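Local atomic coordinates of DUF3247 family protein (Xanthomonas campestris pv. campestris, PDB entry 2E12), a protein that is of unknown function but adopts a variant of the Sm-like fold, which would be consistent with a role in RNA binding. Residues L25-V31 against G43-P49; P49-Y54 against S63-L67. All blocks are in the same frame, centred on the assembly; numbering follows the deposited sequence.

Contact 1 of 2, residues L25-V31 against G43-P49; sequences LDGQERV and GTVAVRP
The guanidinium of Arg48 meets Asp26 at its edge: NH2 lies 2.8 Å and NE 2.9 Å from Asp26 OD2, and this oxygen sits close to the guanidinium plane. The carboxylate plane is turned 52° from that plane, and both nitrogens approach OD2 from the same face of the carboxylate in a side-on salt bridge to a single oxygen. Extended with CG opposite its backbone N (chi1 179°) and bent only at chi3, Arg48 reaches the start of the type II turn Asp26-Glu29. This turn follows the N-terminal helix and leads into the first strand of the Sm-like fold; Gly43 is the corner beyond which the chain runs on as strand 44-55. The other flat group, the Gln28 amide, keeps Ala46 O in its plane at 3.1 Å from NE2, although the amide nitrogen stands above the Ala46 carbonyl plane. Gln28 N adds a 2.7 Å bond to Val45 O, and Val45 N answers with a nearly straight bond (175°) to Glu29 O. Further along, Val31 and Gly43 form an antiparallel hydrogen-bonded pair, bonded in both directions, while Arg30 CA-H points at Gly43 O. Val45 packs against the turn: CG1 lies against Leu25 O and Asp26 O, while CG2 touches Glu29 O and lies 3.9 Å from Leu25 CD2, the two side chains crossing at about a right angle. Leu67 and Met83 continue this apolar side. Leu25 O, buried without a polar partner in the model, touches Val45 CG1 at 3.5 Å and Pro49 CD at 3.4 Å.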
loop_
_atom_site.group_PDB
_atom_site.type_symbol
_atom_site.label_atom_id
_atom_site.label_comp_id
_atom_site.label_asym_id
_atom_site.label_seq_id
_atom_site.Cartn_x
_atom_site.Cartn_y
_atom_site.Cartn_z
ATOM N N LEU A 25 11.909 0.875 -0.796
ATOM C CA LEU A 25 13.158 0.121 -0.873
ATOM C C LEU A 25 13.702 0.071 -2.294
ATOM O O LEU A 25 13.991 -1.008 -2.821
ATOM C CB LEU A 25 12.949 -1.314 -0.370
ATOM C CG LEU A 25 12.716 -1.517 1.129
ATOM C CD1 LEU A 25 12.233 -2.934 1.402
ATOM C CD2 LEU A 25 14.005 -1.237 1.878
ATOM N N ASP A 26 13.849 1.234 -2.915
ATOM C CA ASP A 26 14.351 1.268 -4.275
ATOM C C ASP A 26 15.796 0.752 -4.366
ATOM O O ASP A 26 16.583 0.868 -3.421
ATOM C CB ASP A 26 14.255 2.687 -4.843
ATOM C CG ASP A 26 14.473 2.723 -6.341
ATOM O OD1 ASP A 26 14.712 3.828 -6.881
ATOM O OD2 ASP A 26 14.399 1.647 -6.989
ATOM N N GLY A 27 16.135 0.174 -5.516
ATOM C CA GLY A 27 17.476 -0.348 -5.710
ATOM C C GLY A 27 18.571 0.638 -5.337
ATOM O O GLY A 27 18.523 1.815 -5.728
ATOM N N GLN A 28 19.538 0.149 -4.552
ATOM C CA GLN A 28 20.709 0.912 -4.096
ATOM C C GLN A 28 20.469 2.011 -3.062
ATOM O O GLN A 28 21.395 2.738 -2.721
ATOM C CB GLN A 28 21.460 1.511 -5.302
ATOM C CG GLN A 28 22.133 0.482 -6.204
ATOM C CD GLN A 28 23.176 -0.358 -5.475
ATOM O OE1 GLN A 28 24.231 0.137 -5.096
ATOM N NE2 GLN A 28 22.877 -1.635 -5.277
ATOM N N GLU A 29 19.244 2.137 -2.554
ATOM C CA GLU A 29 18.949 3.172 -1.565
ATOM C C GLU A 29 19.412 2.724 -0.183
ATOM O O GLU A 29 19.279 1.554 0.179
ATOM C CB GLU A 29 17.443 3.462 -1.545
ATOM C CG GLU A 29 17.022 4.706 -0.774
ATOM C CD GLU A 29 17.216 6.004 -1.548
ATOM O OE1 GLU A 29 18.062 6.825 -1.116
ATOM O OE2 GLU A 29 16.526 6.218 -2.580
ATOM N N ARG A 30 19.967 3.655 0.581
ATOM C CA ARG A 30 20.444 3.345 1.927
ATOM C C ARG A 30 19.302 3.562 2.904
ATOM O O ARG A 30 18.703 4.641 2.944
ATOM C CB ARG A 30 21.623 4.240 2.281
ATOM C CG ARG A 30 22.922 3.847 1.593
ATOM C CD ARG A 30 23.978 4.919 1.776
ATOM N NE ARG A 30 24.383 5.090 3.171
ATOM C CZ ARG A 30 24.861 6.227 3.660
ATOM N NH1 ARG A 30 24.984 7.278 2.862
ATOM N NH2 ARG A 30 25.211 6.313 4.937
ATOM N N VAL A 31 18.987 2.532 3.682
ATOM C CA VAL A 31 17.889 2.634 4.626
ATOM C C VAL A 31 18.155 1.859 5.906
ATOM O O VAL A 31 19.116 1.091 5.999
ATOM C CB VAL A 31 16.589 2.085 4.004
ATOM C CG1 VAL A 31 16.264 2.827 2.718
ATOM C CG2 VAL A 31 16.749 0.599 3.719
ATOM N N GLY A 43 21.630 -0.792 5.808
ATOM C CA GLY A 43 22.546 -1.048 4.722
ATOM C C GLY A 43 22.031 -0.575 3.391
ATOM O O GLY A 43 21.169 0.314 3.320
ATOM N N THR A 44 22.553 -1.173 2.327
ATOM C CA THR A 44 22.121 -0.795 0.992
ATOM C C THR A 44 21.263 -1.872 0.334
ATOM O O THR A 44 21.599 -3.057 0.358
ATOM C CB THR A 44 23.330 -0.502 0.076
ATOM O OG1 THR A 44 24.275 0.320 0.768
ATOM C CG2 THR A 44 22.872 0.248 -1.170
ATOM N N VAL A 45 20.136 -1.445 -0.225
ATOM C CA VAL A 45 19.230 -2.336 -0.951
ATOM C C VAL A 45 20.014 -2.806 -2.180
ATOM O O VAL A 45 20.271 -2.017 -3.078
ATOM C CB VAL A 45 17.980 -1.580 -1.453
ATOM C CG1 VAL A 45 17.050 -2.547 -2.214
ATOM C CG2 VAL A 45 17.242 -0.940 -0.277
ATOM N N ALA A 46 20.383 -4.086 -2.221
ATOM C CA ALA A 46 21.149 -4.613 -3.352
ATOM C C ALA A 46 20.422 -4.454 -4.685
ATOM O O ALA A 46 21.005 -4.025 -5.670
ATOM C CB ALA A 46 21.487 -6.090 -3.117
ATOM N N VAL A 47 19.141 -4.801 -4.710
ATOM C CA VAL A 47 18.350 -4.702 -5.928
ATOM C C VAL A 47 16.891 -4.468 -5.520
ATOM O O VAL A 47 16.445 -5.011 -4.511
ATOM C CB VAL A 47 18.494 -6.001 -6.763
ATOM C CG1 VAL A 47 17.884 -7.183 -6.013
ATOM C CG2 VAL A 47 17.853 -5.835 -8.128
ATOM N N ARG A 48 16.155 -3.649 -6.274
ATOM C CA ARG A 48 14.757 -3.388 -5.926
ATOM C C ARG A 48 14.052 -4.734 -5.838
ATOM O O ARG A 48 14.098 -5.525 -6.779
ATOM C CB ARG A 48 14.068 -2.511 -6.982
ATOM C CG ARG A 48 12.590 -2.244 -6.673
ATOM C CD ARG A 48 11.876 -1.496 -7.802
ATOM N NE ARG A 48 12.313 -0.108 -7.927
ATOM C CZ ARG A 48 11.809 0.760 -8.799
ATOM N NH1 ARG A 48 10.846 0.389 -9.631
ATOM N NH2 ARG A 48 12.269 2.003 -8.843
ATOM N N PRO A 49 13.407 -5.019 -4.696
ATOM C CA PRO A 49 12.706 -6.298 -4.532
ATOM C C PRO A 49 11.378 -6.331 -5.277
ATOM O O PRO A 49 10.862 -5.292 -5.694
ATOM C CB PRO A 49 12.530 -6.398 -3.023
ATOM C CG PRO A 49 12.340 -4.970 -2.623
ATOM C CD PRO A 49 13.401 -4.253 -3.435
#

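Contact 2 of 2, residues P49-Y54 against S63-L67; sequences PTIQTY and SNGQL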
loop_
_atom_site.group_PDB
_atom_site.type_symbol
_atom_site.label_atom_id
_atom_site.label_comp_id
_atom_site.label_asym_id
_atom_site.label_seq_id
_atom_site.Cartn_x
_atom_site.Cartn_y
_atom_site.Cartn_z
ATOM N N PRO A 49 13.407 -5.019 -4.696
ATOM C CA PRO A 49 12.706 -6.298 -4.532
ATOM C C PRO A 49 11.378 -6.331 -5.277
ATOM O O PRO A 49 10.862 -5.292 -5.694
ATOM C CB PRO A 49 12.530 -6.398 -3.023
ATOM C CG PRO A 49 12.340 -4.970 -2.623
ATOM C CD PRO A 49 13.401 -4.253 -3.435
ATOM N N THR A 50 10.833 -7.532 -5.444
ATOM C CA THR A 50 9.566 -7.699 -6.146
ATOM C C THR A 50 8.653 -8.616 -5.347
ATOM O O THR A 50 9.126 -9.541 -4.684
ATOM C CB THR A 50 9.791 -8.332 -7.530
ATOM O OG1 THR A 50 10.298 -9.662 -7.364
ATOM C CG2 THR A 50 10.796 -7.514 -8.331
ATOM N N ILE A 51 7.353 -8.355 -5.394
ATOM C CA ILE A 51 6.396 -9.198 -4.684
ATOM C C ILE A 51 5.990 -10.303 -5.656
ATOM O O ILE A 51 5.667 -10.021 -6.816
ATOM C CB ILE A 51 5.142 -8.395 -4.256
ATOM C CG1 ILE A 51 5.558 -7.219 -3.364
ATOM C CG2 ILE A 51 4.172 -9.297 -3.513
ATOM C CD1 ILE A 51 6.335 -7.615 -2.114
ATOM N N GLN A 52 6.038 -11.554 -5.197
ATOM C CA GLN A 52 5.700 -12.698 -6.043
ATOM C C GLN A 52 4.803 -13.721 -5.356
ATOM O O GLN A 52 4.420 -13.563 -4.196
ATOM C CB GLN A 52 6.972 -13.421 -6.485
ATOM C CG GLN A 52 8.030 -12.547 -7.120
ATOM C CD GLN A 52 9.375 -13.243 -7.209
ATOM O OE1 GLN A 52 9.472 -14.375 -7.681
ATOM N NE2 GLN A 52 10.422 -12.566 -6.758
ATOM N N THR A 53 4.492 -14.782 -6.097
ATOM C CA THR A 53 3.664 -15.887 -5.606
ATOM C C THR A 53 4.537 -17.078 -5.184
ATOM O O THR A 53 5.441 -17.499 -5.915
ATOM C CB THR A 53 2.691 -16.376 -6.694
ATOM O OG1 THR A 53 1.867 -15.286 -7.131
ATOM C CG2 THR A 53 1.814 -17.493 -6.150
ATOM N N TYR A 54 4.245 -17.637 -4.016
ATOM C CA TYR A 54 5.003 -18.785 -3.496
ATOM C C TYR A 54 4.037 -19.794 -2.885
ATOM O O TYR A 54 2.835 -19.552 -2.850
ATOM C CB TYR A 54 5.974 -18.331 -2.399
ATOM C CG TYR A 54 7.054 -17.359 -2.834
ATOM C CD1 TYR A 54 8.215 -17.810 -3.460
ATOM C CD2 TYR A 54 6.927 -15.991 -2.589
ATOM C CE1 TYR A 54 9.225 -16.923 -3.824
ATOM C CE2 TYR A 54 7.927 -15.099 -2.951
ATOM C CZ TYR A 54 9.073 -15.571 -3.567
ATOM O OH TYR A 54 10.069 -14.690 -3.919
ATOM N N SER A 63 1.225 -14.280 -1.511
ATOM C CA SER A 63 2.260 -13.306 -1.833
ATOM C C SER A 63 3.297 -13.088 -0.740
ATOM O O SER A 63 3.039 -13.303 0.438
ATOM C CB SER A 63 1.618 -11.967 -2.191
ATOM O OG SER A 63 0.871 -12.083 -3.386
ATOM N N ASN A 64 4.482 -12.658 -1.166
ATOM C CA ASN A 64 5.601 -12.364 -0.277
ATOM C C ASN A 64 6.758 -11.867 -1.145
ATOM O O ASN A 64 6.602 -11.710 -2.353
ATOM C CB ASN A 64 6.034 -13.615 0.481
ATOM C CG ASN A 64 6.679 -13.291 1.815
ATOM O OD1 ASN A 64 7.225 -12.206 2.011
ATOM N ND2 ASN A 64 6.642 -14.242 2.729
ATOM N N GLY A 65 7.911 -11.623 -0.528
ATOM C CA GLY A 65 9.068 -11.153 -1.279
ATOM C C GLY A 65 10.378 -11.330 -0.529
ATOM O O GLY A 65 10.396 -11.471 0.696
ATOM N N GLN A 66 11.486 -11.320 -1.268
ATOM C CA GLN A 66 12.801 -11.484 -0.673
ATOM C C GLN A 66 13.638 -10.246 -0.925
ATOM O O GLN A 66 13.711 -9.759 -2.050
ATOM C CB GLN A 66 13.493 -12.727 -1.251
ATOM C CG GLN A 66 12.745 -14.030 -0.925
ATOM C CD GLN A 66 13.393 -15.260 -1.541
ATOM O OE1 GLN A 66 14.454 -15.693 -1.104
ATOM N NE2 GLN A 66 12.760 -15.816 -2.568
ATOM N N LEU A 67 14.264 -9.755 0.143
ATOM C CA LEU A 67 15.106 -8.559 0.118
ATOM C C LEU A 67 16.546 -8.906 0.480
ATOM O O LEU A 67 16.796 -9.664 1.419
ATOM C CB LEU A 67 14.576 -7.542 1.129
ATOM C CG LEU A 67 15.350 -6.255 1.422
ATOM C CD1 LEU A 67 15.326 -5.350 0.213
ATOM C CD2 LEU A 67 14.717 -5.547 2.610
HETATM O O HOH W 1 11.017 -11.780 -4.089
HETATM O O HOH W 2 13.047 -9.906 -4.793
#
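Tyr54 and Asn64 meet at about a right angle, ring and amide planes 83° apart. Tyr54 CD2 lies 4.0 Å from Asn64 CB, and the backbone O of Asn64 sits at the ring's edge, in its plane, 3.7 Å from Tyr54 CE2. With CG placed beside its own backbone N and opposite the carbonyl carbon (chi1 -63°), Tyr54 is carried across the neighbouring strand, where its hydroxyl reaches Gln66. The extended Gln66 side chain slants against the ring, and its NE2 donates an almost straight 3.2 Å bond to Tyr54 OH, with the oxygen in the amide plane. Trp82 packs edge-to-face with the Tyr54 ring, and Asn64 ND2 is held by His7 O. The backbones behind these side chains form the antiparallel hairpin of strands 44-55 and 61-70, part of the Sm-like fold. Gln52 and Asn64 form a hydrogen-bonded pair, Gln52 N lying 2.9 Å from Asn64 O and Asn64 N donating back to Gln52 O. Thr53 and Ser63 follow as a non-hydrogen-bonded pair, with Ser63 CA-H directed at Gln52 O. The axes of 51-54 and 63-67 run 117° apart, far from exactly antiparallel, and between Thr50 and Gln66 two waters bridge the backbones. One water donates to Thr50 O and accepts from Gln66 N; it is also hydrogen-bonded to Tyr54 OH. A second water donates to Gln66 O at 2.8 Å and receives a weak bond from Thr50 N. On the face bearing Ile51 and Ser63, Ile51 CG2 packs 3.9 Å from Ser63 CB, while Leu18 and Val22 of helix 12-23 also touch Ile51. Pro49 and Leu67 lie side by side, pointing the same way, with CG of the proline 4.1 Å from Leu67 CD1.

Overall arrangement
Strand 44-55 takes part in both contacts, with Pro49 as the shared residue, and the contact centres lie 15 Å apart. Contact 1 links strands of two different sheets, joining this strand to the segment entering strand 30-35; contact 2 lies within one sheet, pairing it with strand 61-70. Both are partly buried, but contact 1 has more exposed residues, and its salt bridge and Gln28 amide belong to exposed or partly exposed residues. In contact 2 half of the ten touching residues are buried, charged pairs are absent, and a Tyr54-Gln66 bond and bridging waters supplement the backbone bonds. Leu67 joins the two apolar sides, its CD2 lying 3.8 Å from Leu25 CD1 and its CD1 4.1 Å from Val45 CG1.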